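PDB 1KNV: Bse634I restriction endonuclease from Geobacillus stearothermophilus, which is a type II restriction endonuclease, cleaving DNA at a specific recognition sequence, probably with the help of bound metal ions. Local coordinates for residues 46-51 / 73-78; 147-152 / 193-198. One frame throughout, in Å; residues are numbered along the deposited sequence.

Both contacts belong to one Cfr10I/Bse634I-type endonuclease chain, and they follow one another along it: contact 1 is complete before contact 2 begins. Contact 1 joins helices 43-60 and 68-93, about 16 Å from the centre of the chain; contact 2 joins strands 147-151 and 191-198 of the five-stranded mixed sheet, about 7 Å from that centre. Their own centres lie 22 Å apart and their nearest atoms about 8 Å, so they do not touch. The side chain of Leu-47 in contact 1 is about 11 Å from that of Leu-197, so the helix pair is near the metal site without belonging to it. The two are separate parts of one fold, a peripheral helix crossing and the sheet core.

Contact 1 (46-51 / 73-78); sequences NLDKLE and NTRGTW
Arg-75 reaches across from helix 68-93 and lays its guanidinium over Leu-47, whose CB sits 3.3 Å above the plane, off centre. The arginine chain runs straight at chi2 and bends at chi3 (71°), which swings the guanidinium toward the two acids of helix 43-60. NH1 takes both: Asp-48 OD1 at 2.8 Å, through the anti lone pair, and Glu-51 OE2 at 2.9 Å, met nearly head-on to its C-O bond. Both bonds are bent and tilted out of the guanidinium plane; NH2 adds a weak one to OD1. Glu-51 gets there with an extended chain, and its OE1 pairs with Lys-55.

Next to this polar cluster, Trp-78 is sandwiched. Leu-50 CB makes a CH-pi contact 3.5 Å from the centre of the six-membered ring, while Thr-74 CG2 covers the opposite face; NE1 bonds to Pro-26 O. Leu-47 CD2 meets Trp-78 CB at 3.7 Å. A leucine at Arg-75 would probably leave Asp-48 and Glu-51 facing each other without the positive charge between them. Chemically, the crossing combines an ionic network with a buried apolar seam, one arginine probably offsetting the repulsion between two neighbouring carboxylates.

Contact 2 (147-152 / 193-198); sequences LLIIRQ and AGVGLK
Leu-147 and Val-195 lie side by side as an antiparallel hydrogen-bonded pair, their CB atoms 3.8 Å apart. Two backbone bonds close the pair, Leu-147 N to Val-195 O at 3.1 Å and Val-195 N to Leu-147 O at 2.7 Å. Ile-149 and Ala-193 form the next such pair, where the bond from Ile-149 N to Ala-193 O is almost straight (176°). Between them, Leu-148 faces Gly-194 in a non-hydrogen-bonded pair, and Gly-194 CA comes within 3.1 Å of Leu-147 O in a CA-H...O contact.

Ile-149 can be followed outward. Its CB lies 3.9 Å from Ala-193 O and a little farther from Ala-193 CB. CG2 and CG1 have no close partner on the other strand; CG1, beside the backbone N (chi1 -69°), carries the tip. Chi2 (62°) folds CD1 back over the residue's own backbone N, toward the Leu-147 end, where it flanks Ala-193 O and, at 4.1 Å, Val-195 CG2. Leu-147 CD2 meets that same CG2, and helix 281-291 covers this face through Met-286, Ile-290 and Ile-291.

Just beyond the pairing, Asp-146 OD2 accepts a hydrogen bond from Leu-197 N. Both residues bind calcium in a structure of this protein; the present chain holds no metal. Asp-146, just ahead of strand 147-151, and Leu-197 on the central strand 191-198 place the site on the mixed-sheet core characteristic of PDDEXK nucleases.

Contact 1 (46-51 / 73-78)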
# COMPACT_ATOMS: atom_id res chain seq x y z
N ASN B 46 38.33 -3.06 30.90
CA ASN B 46 39.24 -2.20 30.15
C ASN B 46 38.89 -0.73 30.38
O ASN B 46 39.78 0.13 30.43
CB ASN B 46 39.15 -2.53 28.66
CG ASN B 46 40.01 -3.69 28.28
OD1 ASN B 46 41.19 -3.54 27.99
ND2 ASN B 46 39.43 -4.88 28.31
N LEU B 47 37.61 -0.46 30.53
CA LEU B 47 37.14 0.91 30.73
C LEU B 47 37.49 1.40 32.14
O LEU B 47 37.98 2.52 32.30
CB LEU B 47 35.64 1.00 30.51
CG LEU B 47 35.12 0.78 29.08
CD1 LEU B 47 33.60 0.69 29.07
CD2 LEU B 47 35.64 1.92 28.23
N ASP B 48 37.27 0.55 33.14
CA ASP B 48 37.59 0.88 34.53
C ASP B 48 39.08 1.15 34.64
O ASP B 48 39.49 2.10 35.29
CB ASP B 48 37.20 -0.24 35.49
CG ASP B 48 35.71 -0.38 35.63
OD1 ASP B 48 34.99 0.58 35.27
OD2 ASP B 48 35.26 -1.45 36.09
N LYS B 49 39.88 0.32 33.97
CA LYS B 49 41.34 0.47 33.97
C LYS B 49 41.74 1.83 33.43
O LYS B 49 42.55 2.53 34.05
CB LYS B 49 41.96 -0.62 33.12
CG LYS B 49 43.32 -0.28 32.55
CD LYS B 49 43.75 -1.37 31.58
CE LYS B 49 45.07 -1.05 30.90
NZ LYS B 49 45.39 -2.10 29.88
N LEU B 50 41.20 2.18 32.28
CA LEU B 50 41.48 3.46 31.66
C LEU B 50 41.08 4.57 32.62
O LEU B 50 41.83 5.53 32.82
CB LEU B 50 40.71 3.59 30.33
CG LEU B 50 41.31 2.87 29.12
CD1 LEU B 50 40.26 2.60 28.07
CD2 LEU B 50 42.43 3.71 28.54
N GLU B 51 39.91 4.44 33.24
CA GLU B 51 39.44 5.44 34.18
C GLU B 51 40.41 5.62 35.34
O GLU B 51 40.89 6.72 35.61
CB GLU B 51 38.06 5.07 34.72
CG GLU B 51 37.55 6.06 35.76
CD GLU B 51 36.05 5.99 35.96
OE1 GLU B 51 35.54 6.76 36.80
OE2 GLU B 51 35.39 5.18 35.27
N ASN B 73 31.56 10.62 30.40
CA ASN B 73 31.66 11.00 29.00
C ASN B 73 32.89 10.37 28.35
O ASN B 73 32.83 9.89 27.23
CB ASN B 73 31.74 12.52 28.85
CG ASN B 73 30.43 13.20 29.14
OD1 ASN B 73 30.35 14.43 29.16
ND2 ASN B 73 29.37 12.42 29.36
N THR B 74 34.02 10.39 29.06
CA THR B 74 35.24 9.82 28.52
C THR B 74 35.10 8.32 28.29
O THR B 74 35.61 7.80 27.30
CB THR B 74 36.43 10.11 29.44
OG1 THR B 74 36.66 11.52 29.49
CG2 THR B 74 37.67 9.43 28.92
N ARG B 75 34.42 7.61 29.19
CA ARG B 75 34.23 6.17 29.01
C ARG B 75 33.45 5.90 27.72
O ARG B 75 33.66 4.89 27.04
CB ARG B 75 33.46 5.58 30.19
CG ARG B 75 34.24 5.49 31.48
CD ARG B 75 33.33 5.01 32.60
NE ARG B 75 32.94 3.61 32.49
CZ ARG B 75 33.63 2.60 33.01
NH1 ARG B 75 34.76 2.83 33.67
NH2 ARG B 75 33.18 1.36 32.91
N GLY B 76 32.53 6.81 27.38
CA GLY B 76 31.74 6.67 26.17
C GLY B 76 32.64 6.78 24.96
O GLY B 76 32.56 5.97 24.04
N THR B 77 33.51 7.79 24.96
CA THR B 77 34.45 7.98 23.86
C THR B 77 35.37 6.78 23.72
O THR B 77 35.72 6.38 22.61
CB THR B 77 35.29 9.22 24.08
OG1 THR B 77 34.44 10.37 24.10
CG2 THR B 77 36.33 9.36 22.97
N TRP B 78 35.75 6.20 24.86
CA TRP B 78 36.61 5.02 24.85
C TRP B 78 35.83 3.84 24.29
O TRP B 78 36.34 3.07 23.47
CB TRP B 78 37.12 4.69 26.26
CG TRP B 78 38.19 5.61 26.77
CD1 TRP B 78 39.14 6.25 26.03
CD2 TRP B 78 38.43 5.95 28.13
NE1 TRP B 78 39.97 6.98 26.85
CE2 TRP B 78 39.55 6.81 28.15
CE3 TRP B 78 37.81 5.63 29.35
CZ2 TRP B 78 40.07 7.34 29.33
CZ3 TRP B 78 38.32 6.15 30.52
CH2 TRP B 78 39.44 7.00 30.51

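Contact 2 (147-152 / 193-198)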
# COMPACT_ATOMS: atom_id res chain seq x y z
N LEU B 147 26.33 2.11 14.70
CA LEU B 147 27.14 1.22 13.89
C LEU B 147 26.40 0.85 12.60
O LEU B 147 25.20 0.52 12.63
CB LEU B 147 27.41 -0.03 14.70
CG LEU B 147 28.35 -1.14 14.28
CD1 LEU B 147 29.69 -0.49 14.12
CD2 LEU B 147 28.37 -2.27 15.31
N LEU B 148 27.10 0.94 11.48
CA LEU B 148 26.54 0.59 10.17
C LEU B 148 27.27 -0.58 9.50
O LEU B 148 28.50 -0.61 9.47
CB LEU B 148 26.65 1.75 9.19
CG LEU B 148 25.79 2.98 9.28
CD1 LEU B 148 26.04 3.83 8.03
CD2 LEU B 148 24.37 2.52 9.39
N ILE B 149 26.52 -1.55 9.00
CA ILE B 149 27.11 -2.67 8.29
C ILE B 149 26.72 -2.44 6.83
O ILE B 149 25.54 -2.39 6.50
CB ILE B 149 26.58 -4.02 8.81
CG1 ILE B 149 27.10 -4.29 10.24
CG2 ILE B 149 27.08 -5.13 7.89
CD1 ILE B 149 26.65 -3.29 11.28
N ILE B 150 27.73 -2.19 6.02
CA ILE B 150 27.56 -1.89 4.61
C ILE B 150 28.18 -2.98 3.74
O ILE B 150 29.20 -3.55 4.11
CB ILE B 150 28.24 -0.55 4.25
CG1 ILE B 150 27.53 0.59 4.97
CG2 ILE B 150 28.25 -0.33 2.76
CD1 ILE B 150 28.31 1.86 4.98
N ARG B 151 27.55 -3.30 2.63
CA ARG B 151 28.09 -4.31 1.74
C ARG B 151 28.13 -3.77 0.32
O ARG B 151 27.11 -3.66 -0.35
CB ARG B 151 27.26 -5.59 1.78
CG ARG B 151 27.90 -6.73 1.01
CD ARG B 151 26.97 -7.89 0.87
NE ARG B 151 27.64 -8.98 0.17
CZ ARG B 151 27.12 -10.19 0.05
NH1 ARG B 151 25.91 -10.46 0.57
NH2 ARG B 151 27.80 -11.14 -0.58
N GLN B 152 29.33 -3.42 -0.14
CA GLN B 152 29.53 -2.88 -1.48
C GLN B 152 31.02 -3.03 -1.79
O GLN B 152 31.83 -2.21 -1.37
CB GLN B 152 29.09 -1.41 -1.54
CG GLN B 152 28.98 -0.84 -2.95
CD GLN B 152 28.38 0.55 -2.97
OE1 GLN B 152 28.98 1.50 -3.49
NE2 GLN B 152 27.19 0.68 -2.41
N ALA B 193 22.61 -3.31 7.68
CA ALA B 193 22.11 -3.13 9.02
C ALA B 193 22.68 -1.93 9.76
O ALA B 193 23.73 -1.38 9.40
CB ALA B 193 22.34 -4.40 9.80
N GLY B 194 21.98 -1.56 10.83
CA GLY B 194 22.39 -0.48 11.70
C GLY B 194 22.27 -1.01 13.12
O GLY B 194 21.41 -1.85 13.39
N VAL B 195 23.14 -0.56 14.02
CA VAL B 195 23.09 -1.01 15.41
C VAL B 195 23.05 0.19 16.35
O VAL B 195 23.81 1.15 16.18
CB VAL B 195 24.31 -1.89 15.80
CG1 VAL B 195 24.10 -2.49 17.20
CG2 VAL B 195 24.52 -2.99 14.77
N GLY B 196 22.14 0.15 17.32
CA GLY B 196 22.05 1.22 18.29
C GLY B 196 22.73 0.69 19.54
O GLY B 196 22.27 -0.29 20.11
N LEU B 197 23.82 1.33 19.96
CA LEU B 197 24.57 0.90 21.15
C LEU B 197 24.11 1.65 22.39
O LEU B 197 24.18 2.89 22.43
CB LEU B 197 26.06 1.15 20.93
CG LEU B 197 26.68 0.51 19.70
CD1 LEU B 197 28.13 0.96 19.58
CD2 LEU B 197 26.60 -1.00 19.79
N LYS B 198 23.65 0.92 23.41
CA LYS B 198 23.17 1.55 24.65
C LYS B 198 23.90 1.07 25.91
O LYS B 198 24.22 -0.11 26.04
CB LYS B 198 21.66 1.31 24.83
CG LYS B 198 20.78 1.73 23.67
CD LYS B 198 20.88 3.22 23.35
CE LYS B 198 20.01 3.55 22.14
NZ LYS B 198 20.23 4.92 21.65